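Cellulosomal scaffoldin (Acetivibrio cellulolyticus, PDB 4WI0) is a cellulosomal scaffoldin whose full length probably also hydrolyses cellulose; this part, the C-terminal X-module and dockerin, binds a type II cohesin. Local coordinates at residues B[130-135]-B[142-147]. The protein carries 1 engineered substitution. Sequence-based numbering, arbitrary orientation.
Sequences DLNRDG and VMIVAK. With CA (calcium ion), chain D.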
# COMPACT_ATOMS: atom_id res chain seq x y z
N ASP B 130 -1.33 6.09 8.18
CA ASP B 130 -2.41 5.22 7.72
C ASP B 130 -3.30 6.03 6.78
O ASP B 130 -4.35 6.53 7.19
CB ASP B 130 -3.19 4.68 8.94
CG ASP B 130 -4.35 3.77 8.56
OD1 ASP B 130 -4.53 3.48 7.35
OD2 ASP B 130 -5.08 3.33 9.48
N LEU B 131 -2.88 6.13 5.52
CA LEU B 131 -3.53 6.98 4.53
C LEU B 131 -4.99 6.62 4.27
O LEU B 131 -5.83 7.51 4.21
CB LEU B 131 -2.74 6.99 3.21
CG LEU B 131 -1.33 7.57 3.26
CD1 LEU B 131 -0.70 7.61 1.88
CD2 LEU B 131 -1.34 8.97 3.86
N ASN B 132 -5.29 5.33 4.11
CA ASN B 132 -6.68 4.91 3.87
C ASN B 132 -7.51 4.68 5.14
O ASN B 132 -8.66 4.25 5.05
CB ASN B 132 -6.74 3.68 2.94
CG ASN B 132 -6.14 2.42 3.55
OD1 ASN B 132 -5.66 2.40 4.69
ND2 ASN B 132 -6.12 1.36 2.75
N ARG B 133 -6.92 4.99 6.29
CA ARG B 133 -7.56 4.88 7.61
C ARG B 133 -8.25 3.53 7.89
O ARG B 133 -9.30 3.49 8.54
CB ARG B 133 -8.52 6.05 7.85
CG ARG B 133 -7.83 7.40 7.93
CD ARG B 133 -6.88 7.52 9.12
NE ARG B 133 -6.50 8.91 9.37
CZ ARG B 133 -5.61 9.61 8.67
NH1 ARG B 133 -4.95 9.07 7.64
NH2 ARG B 133 -5.36 10.87 9.01
N ASP B 134 -7.65 2.44 7.43
CA ASP B 134 -8.19 1.10 7.74
C ASP B 134 -7.63 0.52 9.04
O ASP B 134 -7.89 -0.64 9.36
CB ASP B 134 -8.00 0.12 6.57
CG ASP B 134 -6.52 -0.16 6.23
OD1 ASP B 134 -5.59 0.35 6.90
OD2 ASP B 134 -6.30 -0.94 5.27
N GLY B 135 -6.88 1.32 9.80
CA GLY B 135 -6.36 0.91 11.10
C GLY B 135 -5.07 0.11 11.03
O GLY B 135 -4.69 -0.55 12.00
N VAL B 142 1.33 2.39 1.05
CA VAL B 142 2.48 2.68 0.18
C VAL B 142 2.07 2.75 -1.30
O VAL B 142 2.52 3.64 -2.04
CB VAL B 142 3.61 1.63 0.39
CG1 VAL B 142 4.68 1.72 -0.68
CG2 VAL B 142 4.22 1.78 1.78
N MET B 143 1.20 1.83 -1.74
CA MET B 143 0.76 1.81 -3.15
C MET B 143 -0.13 3.00 -3.50
O MET B 143 -0.14 3.44 -4.65
CB MET B 143 0.04 0.50 -3.50
CG MET B 143 0.91 -0.75 -3.43
SD MET B 143 2.32 -0.76 -4.55
CE MET B 143 1.46 -0.85 -6.12
N ILE B 144 -0.85 3.53 -2.51
CA ILE B 144 -1.62 4.76 -2.71
C ILE B 144 -0.69 5.90 -3.13
O ILE B 144 -0.99 6.65 -4.05
CB ILE B 144 -2.41 5.15 -1.45
CG1 ILE B 144 -3.60 4.21 -1.27
CG2 ILE B 144 -2.93 6.59 -1.53
CD1 ILE B 144 -4.25 4.32 0.09
N VAL B 145 0.44 6.02 -2.45
CA VAL B 145 1.43 7.05 -2.78
C VAL B 145 2.00 6.76 -4.17
O VAL B 145 2.12 7.67 -4.99
CB VAL B 145 2.56 7.11 -1.72
CG1 VAL B 145 3.56 8.20 -2.06
CG2 VAL B 145 1.97 7.36 -0.33
N ALA B 146 2.33 5.49 -4.43
CA ALA B 146 2.88 5.08 -5.73
C ALA B 146 1.97 5.41 -6.93
O ALA B 146 2.48 5.58 -8.05
CB ALA B 146 3.22 3.60 -5.73
N LYS B 147 0.66 5.51 -6.71
CA LYS B 147 -0.29 5.93 -7.76
C LYS B 147 0.12 7.21 -8.47
O LYS B 147 -0.14 7.37 -9.66
CB LYS B 147 -1.69 6.19 -7.20
CG LYS B 147 -2.48 4.99 -6.75
CD LYS B 147 -3.84 5.44 -6.21
CE LYS B 147 -4.75 4.27 -5.91
NZ LYS B 147 -5.23 3.58 -7.13
CA CA D . -3.85 1.69 5.91
O HOH W 1 -3.64 -0.49 4.82
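L131 and N132 of the calcium loop meet I144 and V145 on helix 139-146 through carbon atoms alone. The loop residue before them, D130, divides its carboxylate. D130 OD1 binds calcium at 2.4 Å, while OD2 takes the N-H of G135 on its syn lone pair and a second bond from Y125 OH. L131 brings CD1 against V145 CG2 at 3.5 Å, a tight fit, with the two side chains crossing at about a right angle. L131 CD1 also lies 4.2 Å from I144 CG2. I112 of helix 106-113 also packs on both L131 and V145. N132 works in two directions. A chi1 of 66° tucks the N132 amide back over its own backbone, which turns OD1 to the calcium at 2.3 Å. N132 CB touches I144 CD1 at 3.8 Å. R133 sends NH1 back to D130 O at 2.6 Å, from above the carbonyl plane; the backbone N of R133, closing the type I turn from D130, reaches that oxygen from the opposite face. D134 adds OD1 to the metal, and its OD2 accepts from the calcium-bound water. A136 O and both D141 carboxylate oxygens complete the seven ligands. This is an EF-hand-like dockerin loop with its exiting helix. Oxygens gather on the ion and buried apolar branches join loop to helix, so N132 would be expected to link metal binding with helix packing.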